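Local coordinates for prolyl endopeptidase (Myxococcus xanthus, PDB 2BKL), which probably hydrolyses oligopeptides on the carboxyl side of proline, and far less readily of alanine, as a serine endopeptidase of the prolyl oligopeptidase family, at residues 338-346 and 356-367; 384-392 and 402-412. All blocks are in the same frame, centred on the assembly; numbering follows the deposited sequence.

Contact 1 (338-346 and 356-367); sequences KDATSEVRV and TVQLPGVGAASN
V344 lays its isopropyl group alongside that of V357, the two pointing the same way, with V344 CG1 3.8 Å from V357 CG2. Because V344 CG1 stands anti to the backbone N (chi1 179°), it also meets N367 OD1, an oxygen hydrogen-bonded to S333. The other branch, V344 CG2, comes within 3.4 Å of S366 O, a carbonyl buried here without a partner in the model. One direct backbone bond ties the segments: V357 N donates to V344 O over 2.8 Å, beside the non-hydrogen-bonded pair R345–T356. On that pair's face, T356 CG2 sits 3.7 Å from E343 CG, the side chains crossing at about a right angle. R345 holds E343 side-on, NE and NH2 both reaching OE2, while NH1 pairs with D317. Farther along, polar links replace strand pairing. S342 OG, turned between its own N and carbonyl carbon (chi1 68°), donates to A365 O at 2.9 Å, in the carbonyl plane on a lone pair. Waters join V344 N to V357 O and T341 OG1 to G363 O. Strand 341-348 runs between 331-338 and 353-356 in a four-stranded antiparallel propeller blade; the chain then crosses to strand 364-365, which pairs with 376-383 in the next blade.

Contact 2 (384-392 and 402-412); sequences FTTPRQIYK and LWAKVDVPMNP
I390 bonds through both its backbone carbonyl and its N: the oxygen accepts from W403 N at 2.8 Å and from A404 N at 3.2 Å, and the N donates to A404 O at 2.9 Å. Two consecutive residues thus face one, and the register slips by a residue before the next pair, Y391–L402. In the other direction from the bulge, V406 N donates to R388 O at 3.0 Å, past the pair Q389–K405. Strands 386-392 and 402-405 remain nearly antiparallel, at 162°.

On the face bearing Q389, Y391, L402 and K405, the Y391 hydroxyl donates to Q389 OE1 at 2.9 Å from well above the amide carbonyl plane, a bond that helps fix the ring over its own strand. L402 CD1 lies on one face of that ring, 4.1 Å from the centroid and 22° off the normal, a CH-pi contact displaced toward the rim. Q389 and K405 run side by side through their aliphatic parts.

I390 and W403 also lie side by side, I390 CG2 being 3.8 Å from W403 CE3; W403 CG stands anti to the W403 backbone N (chi1 -173°), which brings the indole alongside the isoleucine. Past the strand pairing, P387 CG packs obliquely on V408 CG2 at 3.5 Å. M410 SD and CE reach T385 O, which is buried with no hydrogen-bonding partner in the model, and P412 adds its ring there. F464 covers P387 and M410, while strand 71-78 meets I390, W403, A404 and V406. Two adjacent residues, W403 and A404, facing I390 and both donating to its oxygen, with the one-residue slip, make a classic beta bulge, here in the outer hairpin of a propeller blade.

In the fold
The two contacts follow one another along the chain, with centres about 16 Å apart, and meet through P360 of contact 1: its CG lies 3.3 Å from Y391 OH and 3.9 Å from Q389 OE1 of contact 2. Strand 364-365 belongs to the same four-stranded sheet as 386-394 and 400-405, so contact 1 joins that blade to its predecessor and contact 2 forms its far edge. There it packs on strand 71-78 of the first sheet, as expected where the ends of a propeller meet. Neither contact includes a residue of the pocket that holds the benzyloxycarbonyl-alanyl-proline ligand; D339, bonded to Y489 and Q419, and F384, against F433, instead extend toward the catalytic domain.

Contact 1 (338-346 and 356-367)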
# COMPACT_ATOMS: atom_id res chain seq x y z
N LYS A 338 -6.52 -16.60 -8.50
CA LYS A 338 -7.18 -17.88 -8.21
C LYS A 338 -6.67 -18.31 -6.85
O LYS A 338 -5.48 -18.58 -6.69
CB LYS A 338 -6.84 -18.94 -9.27
CG LYS A 338 -7.22 -18.55 -10.70
CD LYS A 338 -6.74 -19.57 -11.76
CE LYS A 338 -7.27 -20.99 -11.51
NZ LYS A 338 -6.83 -21.92 -12.62
N ASP A 339 -7.58 -18.35 -5.87
CA ASP A 339 -7.20 -18.61 -4.48
C ASP A 339 -5.93 -17.85 -4.07
O ASP A 339 -4.98 -18.41 -3.56
CB ASP A 339 -7.03 -20.12 -4.23
CG ASP A 339 -8.33 -20.86 -4.32
OD1 ASP A 339 -9.32 -20.42 -3.70
OD2 ASP A 339 -8.45 -21.92 -4.97
N ALA A 340 -5.95 -16.55 -4.33
CA ALA A 340 -4.89 -15.63 -3.90
C ALA A 340 -3.54 -15.75 -4.61
O ALA A 340 -2.57 -15.13 -4.16
CB ALA A 340 -4.68 -15.71 -2.40
N THR A 341 -3.49 -16.50 -5.71
CA THR A 341 -2.32 -16.64 -6.55
C THR A 341 -2.65 -16.15 -7.96
O THR A 341 -3.67 -16.49 -8.52
CB THR A 341 -1.92 -18.14 -6.56
OG1 THR A 341 -1.54 -18.53 -5.23
CG2 THR A 341 -0.72 -18.41 -7.43
N SER A 342 -1.77 -15.37 -8.55
CA SER A 342 -2.13 -14.76 -9.81
C SER A 342 -1.83 -15.63 -11.02
O SER A 342 -0.95 -16.50 -11.02
CB SER A 342 -1.55 -13.38 -9.96
OG SER A 342 -0.17 -13.48 -10.07
N GLU A 343 -2.64 -15.38 -12.04
CA GLU A 343 -2.51 -15.97 -13.36
C GLU A 343 -2.72 -14.85 -14.36
O GLU A 343 -3.57 -13.99 -14.16
CB GLU A 343 -3.58 -17.06 -13.58
CG GLU A 343 -3.60 -17.65 -14.99
CD GLU A 343 -4.32 -18.96 -15.09
OE1 GLU A 343 -3.69 -20.00 -14.79
OE2 GLU A 343 -5.51 -18.96 -15.49
N VAL A 344 -1.93 -14.84 -15.42
CA VAL A 344 -1.99 -13.78 -16.41
C VAL A 344 -2.40 -14.39 -17.75
O VAL A 344 -1.83 -15.37 -18.21
CB VAL A 344 -0.66 -13.03 -16.50
CG1 VAL A 344 -0.75 -11.94 -17.59
CG2 VAL A 344 -0.32 -12.41 -15.14
N ARG A 345 -3.44 -13.81 -18.36
CA ARG A 345 -4.01 -14.31 -19.61
C ARG A 345 -4.00 -13.22 -20.67
O ARG A 345 -4.33 -12.05 -20.40
CB ARG A 345 -5.45 -14.76 -19.36
CG ARG A 345 -5.59 -15.87 -18.32
CD ARG A 345 -7.01 -16.36 -18.19
NE ARG A 345 -7.17 -17.19 -17.00
CZ ARG A 345 -8.33 -17.43 -16.41
NH1 ARG A 345 -9.46 -16.92 -16.86
NH2 ARG A 345 -8.36 -18.20 -15.32
N VAL A 346 -3.56 -13.58 -21.86
CA VAL A 346 -3.52 -12.69 -23.01
C VAL A 346 -4.73 -13.00 -23.87
O VAL A 346 -5.01 -14.17 -24.15
CB VAL A 346 -2.22 -12.85 -23.82
CG1 VAL A 346 -2.22 -11.98 -25.09
CG2 VAL A 346 -1.05 -12.48 -22.95
N THR A 356 -2.31 -18.35 -21.90
CA THR A 356 -1.99 -18.08 -20.51
C THR A 356 -0.49 -18.01 -20.39
O THR A 356 0.25 -18.85 -20.92
CB THR A 356 -2.57 -19.20 -19.63
OG1 THR A 356 -4.01 -19.15 -19.67
CG2 THR A 356 -2.23 -19.00 -18.17
N VAL A 357 -0.02 -16.97 -19.71
CA VAL A 357 1.39 -16.81 -19.43
C VAL A 357 1.87 -17.94 -18.53
O VAL A 357 1.28 -18.21 -17.49
CB VAL A 357 1.70 -15.44 -18.81
CG1 VAL A 357 3.20 -15.30 -18.58
CG2 VAL A 357 1.24 -14.34 -19.69
N GLN A 358 2.92 -18.65 -18.95
CA GLN A 358 3.44 -19.75 -18.17
C GLN A 358 4.47 -19.25 -17.19
O GLN A 358 5.55 -18.80 -17.56
CB GLN A 358 4.04 -20.81 -19.10
CG GLN A 358 3.04 -21.34 -20.12
CD GLN A 358 1.85 -22.04 -19.49
OE1 GLN A 358 2.01 -23.03 -18.74
NE2 GLN A 358 0.64 -21.59 -19.81
N LEU A 359 4.11 -19.32 -15.91
CA LEU A 359 4.93 -18.76 -14.86
C LEU A 359 6.01 -19.75 -14.45
O LEU A 359 5.85 -20.97 -14.58
CB LEU A 359 4.06 -18.41 -13.65
CG LEU A 359 2.89 -17.48 -13.98
CD1 LEU A 359 2.02 -17.26 -12.74
CD2 LEU A 359 3.34 -16.17 -14.56
N PRO A 360 7.08 -19.23 -13.88
CA PRO A 360 8.19 -20.11 -13.48
C PRO A 360 7.87 -21.04 -12.30
O PRO A 360 8.57 -22.04 -12.09
CB PRO A 360 9.31 -19.12 -13.11
CG PRO A 360 8.80 -17.80 -13.21
CD PRO A 360 7.37 -17.81 -13.67
N GLY A 361 6.82 -20.75 -11.55
CA GLY A 361 6.54 -21.49 -10.34
C GLY A 361 5.37 -20.89 -9.63
O GLY A 361 4.70 -20.00 -10.16
N VAL A 362 5.11 -21.42 -8.43
CA VAL A 362 4.09 -20.91 -7.54
C VAL A 362 4.65 -19.66 -6.86
O VAL A 362 5.73 -19.68 -6.25
CB VAL A 362 3.70 -21.99 -6.50
CG1 VAL A 362 2.76 -21.42 -5.43
CG2 VAL A 362 3.05 -23.19 -7.22
N GLY A 363 3.92 -18.57 -7.00
CA GLY A 363 4.30 -17.30 -6.39
C GLY A 363 3.35 -16.21 -6.81
O GLY A 363 2.15 -16.43 -6.94
N ALA A 364 3.87 -15.00 -7.03
CA ALA A 364 3.07 -13.83 -7.40
C ALA A 364 3.62 -13.23 -8.69
O ALA A 364 4.78 -12.94 -8.80
CB ALA A 364 3.05 -12.76 -6.32
N ALA A 365 2.75 -13.00 -9.65
CA ALA A 365 3.12 -12.39 -10.93
C ALA A 365 2.36 -11.11 -11.15
O ALA A 365 1.15 -11.08 -10.92
CB ALA A 365 2.86 -13.34 -12.06
N SER A 366 3.03 -10.06 -11.65
CA SER A 366 2.35 -8.86 -12.07
C SER A 366 1.65 -9.08 -13.41
O SER A 366 1.94 -10.04 -14.13
CB SER A 366 3.33 -7.70 -12.22
OG SER A 366 4.14 -7.87 -13.39
N ASN A 367 0.77 -8.16 -13.77
CA ASN A 367 0.25 -8.12 -15.12
C ASN A 367 1.38 -7.74 -16.05
O ASN A 367 2.42 -7.22 -15.63
CB ASN A 367 -0.93 -7.16 -15.22
CG ASN A 367 -1.87 -7.49 -16.37
OD1 ASN A 367 -1.69 -8.46 -17.05
ND2 ASN A 367 -2.91 -6.70 -16.53
O HOH W 1 0.95 -17.44 -4.60
O HOH W 2 1.44 -16.20 -9.57
O HOH W 3 -0.21 -17.05 -15.60

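Contact 2 (384-392 and 402-412)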
# COMPACT_ATOMS: atom_id res chain seq x y z
N PHE A 384 7.47 -16.26 -1.84
CA PHE A 384 7.95 -16.05 -0.49
C PHE A 384 9.41 -16.46 -0.32
O PHE A 384 10.08 -15.96 0.59
CB PHE A 384 7.09 -16.80 0.55
CG PHE A 384 5.76 -16.15 0.82
CD1 PHE A 384 5.66 -14.95 1.50
CD2 PHE A 384 4.60 -16.75 0.38
CE1 PHE A 384 4.40 -14.37 1.72
CE2 PHE A 384 3.36 -16.19 0.58
CZ PHE A 384 3.25 -14.99 1.25
N THR A 385 9.88 -17.36 -1.18
CA THR A 385 11.28 -17.82 -1.19
C THR A 385 12.08 -17.51 -2.48
O THR A 385 13.23 -17.96 -2.63
CB THR A 385 11.30 -19.34 -0.94
OG1 THR A 385 10.68 -20.02 -2.03
CG2 THR A 385 10.44 -19.71 0.26
N THR A 386 11.51 -16.72 -3.39
CA THR A 386 12.10 -16.40 -4.71
C THR A 386 12.23 -14.89 -4.85
O THR A 386 11.23 -14.19 -5.02
CB THR A 386 11.18 -16.88 -5.90
OG1 THR A 386 11.03 -18.29 -5.88
CG2 THR A 386 11.84 -16.62 -7.25
N PRO A 387 13.45 -14.35 -4.81
CA PRO A 387 13.64 -12.93 -5.10
C PRO A 387 13.10 -12.50 -6.48
O PRO A 387 13.00 -13.35 -7.36
CB PRO A 387 15.18 -12.77 -5.02
CG PRO A 387 15.61 -13.86 -4.14
CD PRO A 387 14.71 -15.01 -4.45
N ARG A 388 12.79 -11.22 -6.66
CA ARG A 388 12.18 -10.71 -7.88
C ARG A 388 12.91 -11.13 -9.12
O ARG A 388 14.12 -10.99 -9.24
CB ARG A 388 12.11 -9.17 -7.89
CG ARG A 388 10.98 -8.57 -7.11
CD ARG A 388 11.16 -7.09 -6.79
NE ARG A 388 11.50 -6.27 -7.96
CZ ARG A 388 10.62 -5.55 -8.66
NH1 ARG A 388 9.34 -5.51 -8.33
NH2 ARG A 388 11.04 -4.83 -9.71
N GLN A 389 12.14 -11.64 -10.07
CA GLN A 389 12.60 -11.95 -11.40
C GLN A 389 11.74 -11.16 -12.36
O GLN A 389 10.54 -11.09 -12.18
CB GLN A 389 12.38 -13.41 -11.68
CG GLN A 389 13.24 -14.32 -10.78
CD GLN A 389 12.95 -15.80 -10.94
OE1 GLN A 389 11.99 -16.20 -11.60
NE2 GLN A 389 13.77 -16.62 -10.29
N ILE A 390 12.32 -10.59 -13.39
CA ILE A 390 11.59 -9.94 -14.44
C ILE A 390 11.76 -10.70 -15.73
O ILE A 390 12.86 -11.04 -16.10
CB ILE A 390 12.06 -8.50 -14.63
CG1 ILE A 390 11.92 -7.71 -13.34
CG2 ILE A 390 11.31 -7.85 -15.80
CD1 ILE A 390 12.54 -6.34 -13.45
N TYR A 391 10.64 -10.97 -16.39
CA TYR A 391 10.62 -11.64 -17.68
C TYR A 391 10.22 -10.66 -18.77
O TYR A 391 9.33 -9.83 -18.59
CB TYR A 391 9.65 -12.83 -17.64
CG TYR A 391 10.20 -13.94 -16.80
CD1 TYR A 391 10.02 -13.93 -15.43
CD2 TYR A 391 10.91 -14.97 -17.35
CE1 TYR A 391 10.56 -14.89 -14.64
CE2 TYR A 391 11.45 -15.99 -16.56
CZ TYR A 391 11.27 -15.91 -15.19
OH TYR A 391 11.77 -16.90 -14.37
N LYS A 392 10.90 -10.78 -19.91
CA LYS A 392 10.56 -10.03 -21.09
C LYS A 392 9.85 -11.01 -22.02
O LYS A 392 10.36 -12.09 -22.33
CB LYS A 392 11.81 -9.46 -21.75
CG LYS A 392 11.55 -8.69 -23.04
CD LYS A 392 12.84 -8.10 -23.61
CE LYS A 392 12.72 -7.78 -25.08
NZ LYS A 392 14.05 -7.53 -25.68
N LEU A 402 14.05 -14.67 -19.26
CA LEU A 402 14.48 -13.97 -18.06
C LEU A 402 15.29 -12.74 -18.44
O LEU A 402 16.25 -12.80 -19.22
CB LEU A 402 15.29 -14.89 -17.16
CG LEU A 402 15.75 -14.26 -15.84
CD1 LEU A 402 14.57 -14.08 -14.89
CD2 LEU A 402 16.82 -15.15 -15.22
N TRP A 403 14.89 -11.60 -17.90
CA TRP A 403 15.51 -10.33 -18.18
C TRP A 403 16.37 -9.84 -17.01
O TRP A 403 17.40 -9.23 -17.23
CB TRP A 403 14.43 -9.32 -18.53
CG TRP A 403 14.89 -7.97 -19.01
CD1 TRP A 403 15.34 -7.66 -20.27
CD2 TRP A 403 14.89 -6.75 -18.28
NE1 TRP A 403 15.64 -6.32 -20.35
CE2 TRP A 403 15.38 -5.74 -19.14
CE3 TRP A 403 14.57 -6.40 -16.96
CZ2 TRP A 403 15.53 -4.41 -18.73
CZ3 TRP A 403 14.69 -5.08 -16.56
CH2 TRP A 403 15.18 -4.10 -17.44
N ALA A 404 15.89 -10.03 -15.78
CA ALA A 404 16.63 -9.65 -14.58
C ALA A 404 16.24 -10.55 -13.44
O ALA A 404 15.14 -11.04 -13.40
CB ALA A 404 16.36 -8.19 -14.21
N LYS A 405 17.17 -10.76 -12.51
CA LYS A 405 16.93 -11.55 -11.32
C LYS A 405 17.76 -10.94 -10.20
O LYS A 405 18.93 -10.65 -10.41
CB LYS A 405 17.38 -12.99 -11.59
CG LYS A 405 17.31 -13.95 -10.44
CD LYS A 405 17.53 -15.41 -10.90
CE LYS A 405 19.00 -15.73 -11.19
NZ LYS A 405 19.67 -16.51 -10.08
N VAL A 406 17.15 -10.71 -9.04
CA VAL A 406 17.88 -10.24 -7.86
C VAL A 406 18.61 -11.40 -7.19
O VAL A 406 18.00 -12.40 -6.82
CB VAL A 406 16.94 -9.58 -6.83
CG1 VAL A 406 17.75 -9.04 -5.69
CG2 VAL A 406 16.15 -8.44 -7.47
N ASP A 407 19.93 -11.27 -7.08
CA ASP A 407 20.74 -12.27 -6.40
C ASP A 407 20.72 -11.93 -4.90
O ASP A 407 21.00 -10.79 -4.50
CB ASP A 407 22.16 -12.25 -6.96
CG ASP A 407 22.26 -12.95 -8.32
OD1 ASP A 407 21.92 -12.33 -9.35
OD2 ASP A 407 22.65 -14.14 -8.44
N VAL A 408 20.36 -12.91 -4.09
CA VAL A 408 20.28 -12.75 -2.65
C VAL A 408 21.04 -13.92 -2.01
O VAL A 408 20.89 -15.05 -2.46
CB VAL A 408 18.78 -12.76 -2.21
CG1 VAL A 408 18.65 -12.67 -0.71
CG2 VAL A 408 18.01 -11.62 -2.84
N PRO A 409 21.86 -13.67 -1.00
CA PRO A 409 22.66 -14.75 -0.38
C PRO A 409 21.80 -15.62 0.54
O PRO A 409 21.85 -15.46 1.76
CB PRO A 409 23.74 -13.99 0.38
CG PRO A 409 23.10 -12.69 0.72
CD PRO A 409 22.19 -12.36 -0.43
N MET A 410 21.06 -16.54 -0.06
CA MET A 410 20.16 -17.44 0.66
C MET A 410 20.01 -18.70 -0.17
O MET A 410 20.35 -18.70 -1.34
CB MET A 410 18.78 -16.80 0.80
CG MET A 410 18.26 -16.30 -0.56
SD MET A 410 16.52 -16.22 -0.83
CE MET A 410 15.98 -17.61 0.11
N ASN A 411 19.50 -19.76 0.44
CA ASN A 411 19.24 -21.02 -0.26
C ASN A 411 17.76 -21.34 -0.20
O ASN A 411 17.28 -21.82 0.82
CB ASN A 411 20.06 -22.16 0.35
CG ASN A 411 19.81 -23.50 -0.36
OD1 ASN A 411 19.02 -23.61 -1.31
ND2 ASN A 411 20.51 -24.54 0.11
N PRO A 412 17.04 -21.06 -1.29
CA PRO A 412 15.57 -21.24 -1.31
C PRO A 412 15.11 -22.67 -1.02
O PRO A 412 13.99 -22.83 -0.49
CB PRO A 412 15.18 -20.83 -2.73
CG PRO A 412 16.32 -20.02 -3.24
CD PRO A 412 17.54 -20.52 -2.57